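Local coordinates for protein trehalose monomycolate exporter MmpL3 (Mycobacterium tuberculosis, PDB 7NVH) that probably exports trehalose monomycolate, a mycolate precursor of the mycobacterial cell envelope, across the inner membrane as a member of the RND permease superfamily, at residues 586-599 with 631-643. Residues are numbered along the deposited sequence; the frame is centred on the assembly and turned at random.
Sequences KATLMSALTLGSTM and IALVFGLSTDYEV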
loop_
_atom_site.group_PDB
_atom_site.type_symbol
_atom_site.label_atom_id
_atom_site.label_comp_id
_atom_site.label_asym_id
_atom_site.label_seq_id
_atom_site.Cartn_x
_atom_site.Cartn_y
_atom_site.Cartn_z
ATOM N N LYS A 586 -4.776 2.678 27.301
ATOM C CA LYS A 586 -5.770 1.652 27.008
ATOM C C LYS A 586 -6.006 1.525 25.507
ATOM O O LYS A 586 -6.040 0.414 24.957
ATOM C CB LYS A 586 -7.070 1.989 27.734
ATOM C CG LYS A 586 -8.167 0.980 27.544
ATOM C CD LYS A 586 -9.524 1.594 27.822
ATOM C CE LYS A 586 -9.996 2.421 26.643
ATOM N NZ LYS A 586 -10.255 1.574 25.450
ATOM N N ALA A 587 -6.155 2.659 24.823
ATOM C CA ALA A 587 -6.387 2.621 23.385
ATOM C C ALA A 587 -5.159 2.135 22.631
ATOM O O ALA A 587 -5.296 1.460 21.609
ATOM C CB ALA A 587 -6.814 3.999 22.883
ATOM N N THR A 588 -3.958 2.452 23.118
ATOM C CA THR A 588 -2.745 1.936 22.493
ATOM C C THR A 588 -2.670 0.419 22.617
ATOM O O THR A 588 -2.320 -0.277 21.657
ATOM C CB THR A 588 -1.516 2.594 23.119
ATOM O OG1 THR A 588 -1.391 3.935 22.632
ATOM C CG2 THR A 588 -0.255 1.818 22.779
ATOM N N LEU A 589 -3.002 -0.112 23.795
ATOM C CA LEU A 589 -2.989 -1.562 23.975
ATOM C C LEU A 589 -4.003 -2.241 23.065
ATOM O O LEU A 589 -3.690 -3.246 22.415
ATOM C CB LEU A 589 -3.257 -1.918 25.435
ATOM C CG LEU A 589 -2.199 -1.476 26.447
ATOM C CD1 LEU A 589 -2.527 -2.009 27.830
ATOM C CD2 LEU A 589 -0.816 -1.923 26.012
ATOM N N MET A 590 -5.224 -1.702 22.995
ATOM C CA MET A 590 -6.212 -2.285 22.093
ATOM C C MET A 590 -5.816 -2.168 20.626
ATOM O O MET A 590 -6.056 -3.107 19.860
ATOM C CB MET A 590 -7.588 -1.666 22.319
ATOM C CG MET A 590 -8.310 -2.243 23.517
ATOM S SD MET A 590 -9.652 -1.224 24.135
ATOM C CE MET A 590 -9.621 -1.687 25.860
ATOM N N SER A 591 -5.218 -1.050 20.215
ATOM C CA SER A 591 -4.754 -0.916 18.840
ATOM C C SER A 591 -3.654 -1.918 18.521
ATOM O O SER A 591 -3.642 -2.500 17.432
ATOM C CB SER A 591 -4.263 0.508 18.593
ATOM O OG SER A 591 -5.312 1.439 18.781
ATOM N N ALA A 592 -2.722 -2.127 19.451
ATOM C CA ALA A 592 -1.672 -3.116 19.233
ATOM C C ALA A 592 -2.252 -4.520 19.124
ATOM O O ALA A 592 -1.828 -5.311 18.274
ATOM C CB ALA A 592 -0.642 -3.048 20.358
ATOM N N LEU A 593 -3.224 -4.847 19.977
ATOM C CA LEU A 593 -3.855 -6.161 19.895
ATOM C C LEU A 593 -4.581 -6.343 18.568
ATOM O O LEU A 593 -4.503 -7.411 17.946
ATOM C CB LEU A 593 -4.814 -6.351 21.068
ATOM C CG LEU A 593 -5.038 -7.788 21.528
ATOM C CD1 LEU A 593 -3.734 -8.397 22.001
ATOM C CD2 LEU A 593 -6.075 -7.825 22.632
ATOM N N THR A 594 -5.297 -5.309 18.116
ATOM C CA THR A 594 -5.989 -5.389 16.833
ATOM C C THR A 594 -5.004 -5.556 15.686
ATOM O O THR A 594 -5.249 -6.336 14.760
ATOM C CB THR A 594 -6.851 -4.146 16.620
ATOM O OG1 THR A 594 -7.721 -3.968 17.744
ATOM C CG2 THR A 594 -7.688 -4.290 15.362
ATOM N N LEU A 595 -3.886 -4.831 15.729
ATOM C CA LEU A 595 -2.871 -4.970 14.692
ATOM C C LEU A 595 -2.292 -6.378 14.673
ATOM O O LEU A 595 -2.106 -6.968 13.602
ATOM C CB LEU A 595 -1.765 -3.941 14.908
ATOM C CG LEU A 595 -0.548 -4.025 13.992
ATOM C CD1 LEU A 595 -0.968 -4.031 12.533
ATOM C CD2 LEU A 595 0.391 -2.874 14.280
ATOM N N GLY A 596 -2.000 -6.931 15.850
ATOM C CA GLY A 596 -1.477 -8.286 15.905
ATOM C C GLY A 596 -2.450 -9.306 15.348
ATOM O O GLY A 596 -2.065 -10.187 14.575
ATOM N N SER A 597 -3.725 -9.195 15.724
ATOM C CA SER A 597 -4.723 -10.129 15.212
ATOM C C SER A 597 -4.907 -9.980 13.708
ATOM O O SER A 597 -5.068 -10.978 12.994
ATOM C CB SER A 597 -6.048 -9.929 15.938
ATOM O OG SER A 597 -5.868 -10.053 17.335
ATOM N N THR A 598 -4.893 -8.743 13.207
ATOM C CA THR A 598 -5.028 -8.524 11.773
ATOM C C THR A 598 -3.861 -9.133 11.012
ATOM O O THR A 598 -4.056 -9.773 9.973
ATOM C CB THR A 598 -5.132 -7.028 11.482
ATOM O OG1 THR A 598 -6.352 -6.520 12.034
ATOM C CG2 THR A 598 -5.115 -6.773 9.986
ATOM N N MET A 599 -2.638 -8.950 11.513
ATOM C CA MET A 599 -1.482 -9.538 10.845
ATOM C C MET A 599 -1.530 -11.059 10.900
ATOM O O MET A 599 -1.164 -11.731 9.929
ATOM C CB MET A 599 -0.190 -9.013 11.465
ATOM C CG MET A 599 0.248 -7.668 10.911
ATOM S SD MET A 599 1.934 -7.228 11.371
ATOM C CE MET A 599 1.945 -7.665 13.108
ATOM N N ILE A 631 0.712 -1.969 8.802
ATOM C CA ILE A 631 0.858 -1.669 10.223
ATOM C C ILE A 631 0.434 -0.235 10.505
ATOM O O ILE A 631 -0.384 0.029 11.397
ATOM C CB ILE A 631 2.306 -1.927 10.678
ATOM C CG1 ILE A 631 2.554 -3.424 10.854
ATOM C CG2 ILE A 631 2.610 -1.174 11.959
ATOM C CD1 ILE A 631 4.015 -3.788 10.957
ATOM N N ALA A 632 0.965 0.710 9.728
ATOM C CA ALA A 632 0.654 2.117 9.956
ATOM C C ALA A 632 -0.835 2.388 9.786
ATOM O O ALA A 632 -1.465 3.011 10.648
ATOM C CB ALA A 632 1.472 2.994 9.010
ATOM N N LEU A 633 -1.419 1.914 8.682
ATOM C CA LEU A 633 -2.824 2.197 8.411
ATOM C C LEU A 633 -3.738 1.547 9.441
ATOM O O LEU A 633 -4.696 2.174 9.906
ATOM C CB LEU A 633 -3.191 1.735 7.003
ATOM C CG LEU A 633 -2.615 2.569 5.858
ATOM C CD1 LEU A 633 -3.221 2.148 4.531
ATOM C CD2 LEU A 633 -2.844 4.049 6.110
ATOM N N VAL A 634 -3.466 0.293 9.808
ATOM C CA VAL A 634 -4.311 -0.405 10.769
ATOM C C VAL A 634 -4.241 0.275 12.127
ATOM O O VAL A 634 -5.269 0.518 12.770
ATOM C CB VAL A 634 -3.909 -1.888 10.858
ATOM C CG1 VAL A 634 -4.436 -2.505 12.139
ATOM C CG2 VAL A 634 -4.426 -2.645 9.650
ATOM N N PHE A 635 -3.029 0.605 12.582
ATOM C CA PHE A 635 -2.891 1.296 13.859
ATOM C C PHE A 635 -3.625 2.629 13.833
ATOM O O PHE A 635 -4.391 2.949 14.753
ATOM C CB PHE A 635 -1.411 1.498 14.178
ATOM C CG PHE A 635 -1.120 1.644 15.641
ATOM C CD1 PHE A 635 -0.626 0.578 16.370
ATOM C CD2 PHE A 635 -1.330 2.849 16.286
ATOM C CE1 PHE A 635 -0.352 0.710 17.714
ATOM C CE2 PHE A 635 -1.060 2.986 17.630
ATOM C CZ PHE A 635 -0.570 1.915 18.345
ATOM N N GLY A 636 -3.435 3.405 12.764
ATOM C CA GLY A 636 -4.064 4.711 12.690
ATOM C C GLY A 636 -5.577 4.633 12.688
ATOM O O GLY A 636 -6.249 5.369 13.412
ATOM N N LEU A 637 -6.138 3.725 11.891
ATOM C CA LEU A 637 -7.589 3.668 11.774
ATOM C C LEU A 637 -8.241 3.037 13.000
ATOM O O LEU A 637 -9.341 3.450 13.394
ATOM C CB LEU A 637 -7.978 2.924 10.496
ATOM C CG LEU A 637 -9.419 3.116 10.029
ATOM C CD1 LEU A 637 -9.828 4.567 10.180
ATOM C CD2 LEU A 637 -9.532 2.712 8.576
ATOM N N SER A 638 -7.586 2.059 13.630
ATOM C CA SER A 638 -8.092 1.550 14.896
ATOM C C SER A 638 -8.086 2.639 15.960
ATOM O O SER A 638 -9.043 2.765 16.734
ATOM C CB SER A 638 -7.268 0.346 15.345
ATOM O OG SER A 638 -6.121 0.759 16.061
ATOM N N THR A 639 -7.025 3.452 16.007
ATOM C CA THR A 639 -7.022 4.576 16.936
ATOM C C THR A 639 -8.106 5.588 16.589
ATOM O O THR A 639 -8.683 6.202 17.490
ATOM C CB THR A 639 -5.654 5.255 16.955
ATOM O OG1 THR A 639 -5.188 5.433 15.614
ATOM C CG2 THR A 639 -4.655 4.414 17.728
ATOM N N ASP A 640 -8.425 5.754 15.322
ATOM C CA ASP A 640 -9.506 6.682 14.958
ATOM C C ASP A 640 -10.775 6.137 15.557
ATOM O O ASP A 640 -11.434 6.856 16.250
ATOM C CB ASP A 640 -9.663 6.805 13.462
ATOM C CG ASP A 640 -8.664 7.754 12.850
ATOM O OD1 ASP A 640 -7.641 8.007 13.499
ATOM O OD2 ASP A 640 -8.926 8.230 11.737
ATOM N N TYR A 641 -11.081 4.890 15.319
ATOM C CA TYR A 641 -12.349 4.368 15.815
ATOM C C TYR A 641 -12.408 4.424 17.337
ATOM O O TYR A 641 -13.468 4.699 17.912
ATOM C CB TYR A 641 -12.581 2.952 15.297
ATOM C CG TYR A 641 -13.152 2.938 13.898
ATOM C CD1 TYR A 641 -12.553 3.661 12.878
ATOM C CD2 TYR A 641 -14.303 2.225 13.604
ATOM C CE1 TYR A 641 -13.072 3.663 11.604
ATOM C CE2 TYR A 641 -14.831 2.219 12.330
ATOM C CZ TYR A 641 -14.210 2.941 11.334
ATOM O OH TYR A 641 -14.728 2.943 10.060
ATOM N N GLU A 642 -11.275 4.195 18.005
ATOM C CA GLU A 642 -11.235 4.378 19.452
ATOM C C GLU A 642 -11.541 5.820 19.832
ATOM O O GLU A 642 -12.259 6.070 20.804
ATOM C CB GLU A 642 -9.877 3.957 20.010
ATOM C CG GLU A 642 -9.537 2.497 19.788
ATOM C CD GLU A 642 -10.323 1.576 20.695
ATOM O OE1 GLU A 642 -10.494 1.914 21.884
ATOM O OE2 GLU A 642 -10.772 0.515 20.215
ATOM N N VAL A 643 -11.002 6.783 19.084
ATOM C CA VAL A 643 -11.285 8.187 19.368
ATOM C C VAL A 643 -12.758 8.491 19.147
ATOM O O VAL A 643 -13.392 9.169 19.960
ATOM C CB VAL A 643 -10.386 9.103 18.521
ATOM C CG1 VAL A 643 -10.815 10.547 18.673
ATOM C CG2 VAL A 643 -8.960 8.958 18.967
#
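F635 on helix 631-643 sits as a knob in a hole formed by T588, S591, A592 and L595 of helix 586-599, a single knob-into-hole fit within the helical membrane domain of an RND-type transporter. The two segments run obliquely, 136° between their N-to-C directions, their axes 9.1 Å apart at closest. S591 CB stands over the centre of the F635 ring as a CH-pi contact, 4.0 Å from the centroid, while L595 CD2 meets the ring at its edge. L595, whose chi1 of 174° swings CG away from its backbone N and whose chi2 of 53° turns the fork, meets I631 CG2 through CD2 (3.6 Å) and V634 CG1 through CD1 (3.8 Å). At the other end, K586 NZ makes a long salt bridge to E642 OE1 (3.6 Å); E642 OE2 also lies close to D710 OD2 on helix 694-726, so the lysine would probably ease the crowding of negative charge. On another side of helix 631-643, D640 OD2 and Y641 OH are hydrogen-bonded to Y252 OH and D251 OD2, Asp-Tyr pairs thought to relay protons. Midway, S591 OG and S638 OG lie 2.9 Å apart. S591 OG donates to A587 O, which S591 N reaches from the opposite face of the carbonyl plane.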